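Local coordinates for ABC transporter, periplasmic solute-binding protein (Rhizobium meliloti, PDB 4WED) that probably binds a solute such as a peptide or nickel in the periplasm and delivers it to an ABC transporter, at residues I42-P51 with I57-F65; R229-A237 with A249-L259. All coordinates share one frame; numbering follows the deposited sequence.

Contact 1 (I42-P51 with I57-F65); sequences IAKPAGNLDP and IWAIQDLMF. With NA (sodium ion), chain B.
The loop that leaves strand 37-42, an edge strand of a four-stranded mixed sheet, folds back over the short helix 58-61, with Ala46 meeting Ile57 and Leu49 meeting Gln61. At the N-cap position, the backbone N-H of Ile57 donates to Ala46 O (N to O 3.0 Å, 160° at the hydrogen). Its CG1 lies beside the backbone N (chi1 -60°), and CD1 at the end of the extended branch presses on Lys44 O at 3.3 Å. Ile60 faces the loop with two branches: CG1 packs on Ala46 CB, and CG2 lies 3.8 Å from Leu49 CD2. Within the Asx turn that Asn48 OD1 makes with Asp50 N, Leu49 O accepts a weak bond of 3.4 Å from Gln61 NE2, while Gln61 OE1 is held by Arg167. At the far end Pro51 makes a CH-pi contact: its CB stands 4.0 Å from the Phe65 ring centroid, 7° off the normal, and CG of selenomethionine Met64 covers the opposite face. Asp62 takes no part in this packing; it chelates the sodium ion through OD1 and OD2, the latter at 2.3 Å, and Asp515 and three waters complete its coordination in the model.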
loop_
_atom_site.group_PDB
_atom_site.type_symbol
_atom_site.label_atom_id
_atom_site.label_comp_id
_atom_site.label_asym_id
_atom_site.label_seq_id
_atom_site.Cartn_x
_atom_site.Cartn_y
_atom_site.Cartn_z
ATOM N N ILE A 42 3.760 14.181 13.515
ATOM C CA ILE A 42 4.542 13.741 12.376
ATOM C C ILE A 42 5.967 13.499 12.875
ATOM O O ILE A 42 6.443 14.177 13.789
ATOM C CB ILE A 42 4.521 14.761 11.207
ATOM C CG1 ILE A 42 5.030 16.146 11.648
ATOM C CG2 ILE A 42 3.112 14.869 10.625
ATOM C CD1 ILE A 42 5.117 17.158 10.503
ATOM N N ALA A 43 6.626 12.511 12.290
ATOM C CA ALA A 43 7.836 11.944 12.848
ATOM C C ALA A 43 9.042 12.738 12.422
ATOM O O ALA A 43 10.139 12.540 12.954
ATOM C CB ALA A 43 7.985 10.506 12.423
ATOM N N LYS A 44 8.828 13.650 11.484
ATOM C CA LYS A 44 9.887 14.525 11.017
ATOM C C LYS A 44 9.286 15.716 10.274
ATOM O O LYS A 44 8.136 15.667 9.929
ATOM C CB LYS A 44 10.876 13.756 10.149
ATOM C CG LYS A 44 10.286 13.162 8.897
ATOM C CD LYS A 44 11.437 12.645 8.066
ATOM C CE LYS A 44 11.009 11.770 6.913
ATOM N NZ LYS A 44 12.104 10.799 6.649
ATOM N N PRO A 45 10.046 16.820 10.088
ATOM C CA PRO A 45 9.477 17.992 9.404
ATOM C C PRO A 45 8.763 17.628 8.075
ATOM O O PRO A 45 9.142 16.667 7.412
ATOM C CB PRO A 45 10.699 18.849 9.128
ATOM C CG PRO A 45 11.635 18.507 10.239
ATOM C CD PRO A 45 11.452 17.030 10.453
ATOM N N ALA A 46 7.732 18.385 7.711
ATOM C CA ALA A 46 6.968 18.143 6.485
ATOM C C ALA A 46 7.825 18.131 5.209
ATOM O O ALA A 46 7.470 17.463 4.250
ATOM C CB ALA A 46 5.862 19.184 6.358
ATOM N N GLY A 47 8.926 18.882 5.194
ATOM C CA GLY A 47 9.741 19.023 4.000
ATOM C C GLY A 47 9.197 20.041 2.997
ATOM O O GLY A 47 8.227 20.762 3.260
ATOM N N ASN A 48 9.871 20.117 1.857
ATOM C CA ASN A 48 9.455 20.968 0.741
ATOM C C ASN A 48 8.344 20.243 -0.008
ATOM O O ASN A 48 8.523 19.088 -0.385
ATOM C CB ASN A 48 10.640 21.248 -0.192
ATOM C CG ASN A 48 10.218 21.637 -1.612
ATOM O OD1 ASN A 48 9.113 22.117 -1.856
ATOM N ND2 ASN A 48 11.122 21.438 -2.556
ATOM N N LEU A 49 7.238 20.959 -0.243
ATOM C CA LEU A 49 5.941 20.397 -0.636
ATOM C C LEU A 49 5.693 20.355 -2.133
ATOM O O LEU A 49 4.565 20.054 -2.549
ATOM C CB LEU A 49 4.828 21.226 0.005
ATOM C CG LEU A 49 4.920 21.377 1.527
ATOM C CD1 LEU A 49 3.859 22.331 2.031
ATOM C CD2 LEU A 49 4.751 20.031 2.217
ATOM N N ASP A 50 6.715 20.694 -2.924
ATOM C CA ASP A 50 6.638 20.680 -4.391
ATOM C C ASP A 50 5.863 19.425 -4.829
ATOM O O ASP A 50 6.357 18.306 -4.678
ATOM C CB ASP A 50 8.053 20.695 -4.975
ATOM C CG ASP A 50 8.084 20.990 -6.456
ATOM O OD1 ASP A 50 7.092 20.658 -7.136
ATOM O OD2 ASP A 50 9.118 21.539 -6.948
ATOM N N PRO A 51 4.642 19.604 -5.355
ATOM C CA PRO A 51 3.790 18.436 -5.644
ATOM C C PRO A 51 4.307 17.606 -6.800
ATOM O O PRO A 51 3.780 16.526 -7.073
ATOM C CB PRO A 51 2.428 19.061 -5.987
ATOM C CG PRO A 51 2.738 20.424 -6.485
ATOM C CD PRO A 51 3.999 20.875 -5.756
ATOM N N ILE A 57 6.605 14.789 3.206
ATOM C CA ILE A 57 5.679 13.801 3.734
ATOM C C ILE A 57 4.387 13.886 2.906
ATOM O O ILE A 57 3.733 14.918 2.888
ATOM C CB ILE A 57 5.330 14.058 5.224
ATOM C CG1 ILE A 57 6.577 14.009 6.103
ATOM C CG2 ILE A 57 4.287 13.042 5.715
ATOM C CD1 ILE A 57 6.290 14.322 7.556
ATOM N N TRP A 58 4.027 12.778 2.254
ATOM C CA TRP A 58 2.856 12.699 1.352
ATOM C C TRP A 58 1.564 13.165 2.012
ATOM O O TRP A 58 0.824 13.957 1.457
ATOM C CB TRP A 58 2.667 11.277 0.831
ATOM C CG TRP A 58 3.829 10.756 0.016
ATOM C CD1 TRP A 58 4.039 10.924 -1.306
ATOM C CD2 TRP A 58 4.912 9.943 0.492
ATOM N NE1 TRP A 58 5.203 10.299 -1.695
ATOM C CE2 TRP A 58 5.747 9.671 -0.613
ATOM C CE3 TRP A 58 5.246 9.411 1.747
ATOM C CZ2 TRP A 58 6.909 8.913 -0.504
ATOM C CZ3 TRP A 58 6.403 8.655 1.868
ATOM C CH2 TRP A 58 7.229 8.415 0.739
ATOM N N ALA A 59 1.300 12.678 3.213
ATOM C CA ALA A 59 0.090 13.041 3.914
ATOM C C ALA A 59 -0.100 14.546 4.087
ATOM O O ALA A 59 -1.211 15.031 4.181
ATOM C CB ALA A 59 0.074 12.346 5.257
ATOM N N ILE A 60 0.982 15.295 4.112
ATOM C CA ILE A 60 0.897 16.764 4.237
ATOM C C ILE A 60 0.460 17.368 2.950
ATOM O O ILE A 60 -0.399 18.248 2.947
ATOM C CB ILE A 60 2.264 17.410 4.568
ATOM C CG1 ILE A 60 2.843 16.852 5.880
ATOM C CG2 ILE A 60 2.151 18.922 4.685
ATOM C CD1 ILE A 60 1.976 17.037 7.118
ATOM N N GLN A 61 0.992 16.853 1.854
ATOM C CA GLN A 61 0.633 17.284 0.514
ATOM C C GLN A 61 -0.836 17.037 0.287
ATOM O O GLN A 61 -1.517 17.813 -0.342
ATOM C CB GLN A 61 1.461 16.539 -0.518
ATOM C CG GLN A 61 2.794 17.180 -0.807
ATOM C CD GLN A 61 3.807 16.212 -1.336
ATOM O OE1 GLN A 61 3.956 15.120 -0.835
ATOM N NE2 GLN A 61 4.512 16.614 -2.358
ATOM N N ASP A 62 -1.320 15.945 0.844
ATOM C CA ASP A 62 -2.703 15.555 0.711
ATOM C C ASP A 62 -3.646 16.557 1.344
ATOM O O ASP A 62 -4.822 16.569 1.046
ATOM C CB ASP A 62 -2.900 14.167 1.282
ATOM C CG ASP A 62 -4.291 13.668 1.115
ATOM O OD1 ASP A 62 -4.862 13.761 0.030
ATOM O OD2 ASP A 62 -4.818 13.172 2.095
ATOM N N LEU A 63 -3.122 17.377 2.240
ATOM C CA LEU A 63 -3.882 18.449 2.872
ATOM C C LEU A 63 -4.409 19.561 1.976
ATOM O O LEU A 63 -5.477 20.071 2.199
ATOM C CB LEU A 63 -3.057 19.069 3.982
ATOM C CG LEU A 63 -2.925 18.157 5.176
ATOM C CD1 LEU A 63 -1.878 18.716 6.107
ATOM C CD2 LEU A 63 -4.276 18.069 5.851
HETATM N N MSE A 64 -3.627 19.967 0.997
HETATM C CA MSE A 64 -3.974 21.077 0.106
HETATM C C MSE A 64 -3.919 20.726 -1.342
HETATM O O MSE A 64 -4.394 21.496 -2.170
HETATM C CB MSE A 64 -3.035 22.282 0.359
HETATM C CG MSE A 64 -1.658 22.161 -0.288
HETATM SE SE MSE A 64 -0.446 20.980 0.738
HETATM C CE MSE A 64 -0.204 22.233 2.263
ATOM N N PHE A 65 -3.310 19.604 -1.694
ATOM C CA PHE A 65 -3.287 19.205 -3.095
ATOM C C PHE A 65 -4.350 18.164 -3.389
ATOM O O PHE A 65 -4.611 17.252 -2.598
ATOM C CB PHE A 65 -1.865 18.822 -3.551
ATOM C CG PHE A 65 -0.879 19.996 -3.483
ATOM C CD1 PHE A 65 -1.060 21.127 -4.290
ATOM C CD2 PHE A 65 0.217 19.965 -2.652
ATOM C CE1 PHE A 65 -0.161 22.181 -4.258
ATOM C CE2 PHE A 65 1.114 21.025 -2.599
ATOM C CZ PHE A 65 0.915 22.142 -3.396
HETATM NA NA NA B . -6.743 12.202 1.174
HETATM O O HOH W 1 -6.588 11.945 -1.376
HETATM O O HOH W 2 -7.224 11.953 3.555
HETATM O O HOH W 3 -7.163 14.226 0.950
#

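Contact 2 (R229-A237 with A249-L259); sequences RSRVAALRA and APLTPEEGKQL
Val232 on helix 229-237 fits against Glu255 and Leu259 of helix 253-259, and this apolar packing forms the middle of the contact. The helix segments run nearly in the same direction, 19° apart, but their axes approach no closer than 11.0 Å, so side chains bridge the gap. With CG1 opposite the backbone N (chi1 170°), the two methyls of Val232 divide the work: CG2 abuts the aliphatic Glu255 CG, the side chains crossing at about a right angle, at a tight 3.3 Å whose exact value is doubtful, while CG1 rests 4.0 Å from Leu259 CD2. That same Leu259 methyl also meets Leu235 CD2 at 4.2 Å, and beyond the pair Ala499 of strand 488-500 touches both leucines.

The polar link lies at the loop preceding the second helix. Arg231, bent at chi3 (-69°), lays its CD and NE against Ala249 CB, with NE 3.6 Å from that methyl. Its NH2 donates to Pro250 O at 2.9 Å in an almost straight bond, the acceptor lying in the guanidinium plane at the group's edge; NH1 turns to Ile225 O.

A third kind of interaction is local to the second segment. Thr252 and Glu255 form a capping box: Thr252 OG1 accepts from Glu255 N at 3.2 Å, and Glu255 OE2 turns back to Thr252 N, too closely to be trusted in detail.

Arg231 thus spends its charged end on carbonyl oxygens, leaving NE buried without a partner in the model, consistent with an orientation fixed by the NH1 and NH2 bonds together with Ala249 packing on the group.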
loop_
_atom_site.group_PDB
_atom_site.type_symbol
_atom_site.label_atom_id
_atom_site.label_comp_id
_atom_site.label_asym_id
_atom_site.label_seq_id
_atom_site.Cartn_x
_atom_site.Cartn_y
_atom_site.Cartn_z
ATOM N N ARG A 229 8.510 6.981 21.582
ATOM C CA ARG A 229 8.208 7.096 23.018
ATOM C C ARG A 229 7.499 8.427 23.311
ATOM O O ARG A 229 6.495 8.456 24.027
ATOM C CB ARG A 229 9.475 6.933 23.879
ATOM N N SER A 230 8.014 9.517 22.745
ATOM C CA SER A 230 7.442 10.855 22.951
ATOM C C SER A 230 6.019 10.976 22.415
ATOM O O SER A 230 5.132 11.567 23.027
ATOM C CB SER A 230 8.309 11.911 22.264
ATOM O OG SER A 230 9.596 12.026 22.861
ATOM N N ARG A 231 5.809 10.394 21.246
ATOM C CA ARG A 231 4.506 10.436 20.581
ATOM C C ARG A 231 3.397 9.835 21.467
ATOM O O ARG A 231 2.339 10.444 21.668
ATOM C CB ARG A 231 4.624 9.775 19.221
ATOM C CG ARG A 231 5.606 10.521 18.300
ATOM C CD ARG A 231 5.367 10.336 16.805
ATOM N NE ARG A 231 5.665 8.972 16.383
ATOM C CZ ARG A 231 6.857 8.509 16.005
ATOM N NH1 ARG A 231 7.929 9.284 15.962
ATOM N NH2 ARG A 231 6.968 7.233 15.648
ATOM N N VAL A 232 3.689 8.682 22.050
ATOM C CA VAL A 232 2.795 8.027 23.009
ATOM C C VAL A 232 2.467 8.924 24.209
ATOM O O VAL A 232 1.298 9.108 24.563
ATOM C CB VAL A 232 3.429 6.697 23.510
ATOM C CG1 VAL A 232 2.660 6.104 24.680
ATOM C CG2 VAL A 232 3.505 5.695 22.355
ATOM N N ALA A 233 3.509 9.473 24.815
ATOM C CA ALA A 233 3.364 10.386 25.957
ATOM C C ALA A 233 2.487 11.562 25.601
ATOM O O ALA A 233 1.573 11.911 26.356
ATOM C CB ALA A 233 4.723 10.887 26.408
ATOM N N ALA A 234 2.747 12.146 24.423
ATOM C CA ALA A 234 2.086 13.390 24.014
ATOM C C ALA A 234 0.577 13.253 23.860
ATOM O O ALA A 234 -0.183 14.199 24.105
ATOM C CB ALA A 234 2.714 13.921 22.752
ATOM N N LEU A 235 0.146 12.054 23.495
ATOM C CA LEU A 235 -1.289 11.768 23.339
ATOM C C LEU A 235 -1.960 11.633 24.723
ATOM O O LEU A 235 -3.055 12.167 24.964
ATOM C CB LEU A 235 -1.483 10.496 22.494
ATOM C CG LEU A 235 -2.916 10.007 22.271
ATOM C CD1 LEU A 235 -3.761 11.048 21.544
ATOM C CD2 LEU A 235 -2.906 8.711 21.486
ATOM N N ARG A 236 -1.279 10.927 25.619
ATOM C CA ARG A 236 -1.742 10.734 26.987
ATOM C C ARG A 236 -1.965 12.035 27.763
ATOM O O ARG A 236 -2.851 12.113 28.608
ATOM C CB ARG A 236 -0.730 9.901 27.765
ATOM C CG ARG A 236 -0.611 8.430 27.376
ATOM C CD ARG A 236 0.234 7.756 28.461
ATOM N NE ARG A 236 0.491 6.328 28.253
ATOM C CZ ARG A 236 0.145 5.356 29.108
ATOM N NH1 ARG A 236 -0.501 5.628 30.237
ATOM N NH2 ARG A 236 0.432 4.089 28.818
ATOM N N ALA A 237 -1.137 13.033 27.473
ATOM C CA ALA A 237 -1.181 14.333 28.148
ATOM C C ALA A 237 -2.252 15.281 27.606
ATOM O O ALA A 237 -2.662 16.213 28.308
ATOM C CB ALA A 237 0.178 15.011 28.051
ATOM N N ALA A 249 3.628 8.998 11.417
ATOM C CA ALA A 249 4.109 8.891 12.802
ATOM C C ALA A 249 3.847 7.476 13.306
ATOM O O ALA A 249 2.907 7.259 14.057
ATOM C CB ALA A 249 3.417 9.916 13.693
ATOM N N PRO A 250 4.678 6.506 12.872
ATOM C CA PRO A 250 4.373 5.122 13.131
ATOM C C PRO A 250 4.126 4.819 14.617
ATOM O O PRO A 250 4.622 5.499 15.500
ATOM C CB PRO A 250 5.622 4.385 12.643
ATOM C CG PRO A 250 6.274 5.314 11.700
ATOM C CD PRO A 250 6.025 6.654 12.298
ATOM N N LEU A 251 3.375 3.762 14.845
ATOM C CA LEU A 251 2.945 3.389 16.159
ATOM C C LEU A 251 2.925 1.872 16.153
ATOM O O LEU A 251 2.007 1.277 15.595
ATOM C CB LEU A 251 1.553 3.953 16.337
ATOM C CG LEU A 251 0.764 3.627 17.581
ATOM C CD1 LEU A 251 1.298 4.443 18.734
ATOM C CD2 LEU A 251 -0.699 3.954 17.341
ATOM N N THR A 252 3.940 1.238 16.733
ATOM C CA THR A 252 4.020 -0.232 16.731
ATOM C C THR A 252 2.877 -0.825 17.527
ATOM O O THR A 252 2.231 -0.123 18.327
ATOM C CB THR A 252 5.239 -0.820 17.460
ATOM O OG1 THR A 252 5.033 -0.660 18.854
ATOM C CG2 THR A 252 6.576 -0.188 17.060
ATOM N N PRO A 253 2.635 -2.130 17.318
ATOM C CA PRO A 253 1.800 -2.965 18.177
ATOM C C PRO A 253 1.926 -2.657 19.669
ATOM O O PRO A 253 0.895 -2.394 20.321
ATOM C CB PRO A 253 2.308 -4.365 17.843
ATOM C CG PRO A 253 2.568 -4.265 16.358
ATOM C CD PRO A 253 2.938 -2.836 16.051
ATOM N N GLU A 254 3.155 -2.661 20.200
ATOM C CA GLU A 254 3.321 -2.533 21.637
ATOM C C GLU A 254 2.738 -1.194 22.066
ATOM O O GLU A 254 2.017 -1.141 23.063
ATOM C CB GLU A 254 4.788 -2.656 22.084
ATOM N N GLU A 255 3.024 -0.124 21.319
ATOM C CA GLU A 255 2.472 1.182 21.669
ATOM C C GLU A 255 0.962 1.150 21.648
ATOM O O GLU A 255 0.314 1.794 22.485
ATOM C CB GLU A 255 2.939 2.298 20.760
ATOM C CG GLU A 255 4.375 2.774 20.966
ATOM C CD GLU A 255 5.375 2.110 20.040
ATOM O OE1 GLU A 255 6.474 1.752 20.508
ATOM O OE2 GLU A 255 5.071 1.933 18.849
ATOM N N GLY A 256 0.401 0.400 20.704
ATOM C CA GLY A 256 -1.034 0.286 20.578
ATOM C C GLY A 256 -1.660 -0.339 21.791
ATOM O O GLY A 256 -2.622 0.185 22.332
ATOM N N LYS A 257 -1.126 -1.473 22.219
ATOM C CA LYS A 257 -1.599 -2.092 23.460
ATOM C C LYS A 257 -1.486 -1.166 24.647
ATOM O O LYS A 257 -2.409 -1.087 25.464
ATOM C CB LYS A 257 -0.839 -3.384 23.765
ATOM C CG LYS A 257 -1.179 -4.512 22.809
ATOM C CD LYS A 257 -2.657 -4.880 22.852
ATOM C CE LYS A 257 -2.946 -5.993 21.849
ATOM N NZ LYS A 257 -4.407 -6.275 21.677
ATOM N N GLN A 258 -0.361 -0.470 24.747
ATOM C CA GLN A 258 -0.134 0.439 25.875
ATOM C C GLN A 258 -1.247 1.458 25.924
ATOM O O GLN A 258 -1.839 1.691 26.973
ATOM C CB GLN A 258 1.187 1.187 25.747
ATOM C CG GLN A 258 2.420 0.313 25.859
ATOM C CD GLN A 258 3.690 1.049 25.453
ATOM O OE1 GLN A 258 3.769 2.279 25.550
ATOM N NE2 GLN A 258 4.694 0.301 25.007
ATOM N N LEU A 259 -1.544 2.052 24.775
ATOM C CA LEU A 259 -2.522 3.122 24.739
ATOM C C LEU A 259 -3.896 2.579 25.045
ATOM O O LEU A 259 -4.655 3.150 25.853
ATOM C CB LEU A 259 -2.482 3.826 23.396
ATOM C CG LEU A 259 -1.181 4.620 23.256
ATOM C CD1 LEU A 259 -0.896 4.933 21.801
ATOM C CD2 LEU A 259 -1.252 5.901 24.074
#

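Overall arrangement
Along the chain the two contacts come in series: 42-51 with 57-65 closes before 229-237 with 249-259 opens. Their centres are about 22 Å apart, yet their edges touch, since Ala43 CB lies 3.7 Å from Arg231 NH1 and Ile42 CA lies 4.2 Å from Ala249 CB. Strand 37-42 pairs with strand 219-224 in a mixed sheet; contact 1 starts at the end of the former, and helix 228-237 of contact 2 follows the latter. Strand 488-500 belongs to the six-stranded antiparallel sheet. Contact 2 thus bridges the two sheets: Arg231 and Ala249 reach Ala41 of strand 37-42, while Leu235, Leu251 and Leu259 rest on strand 488-500.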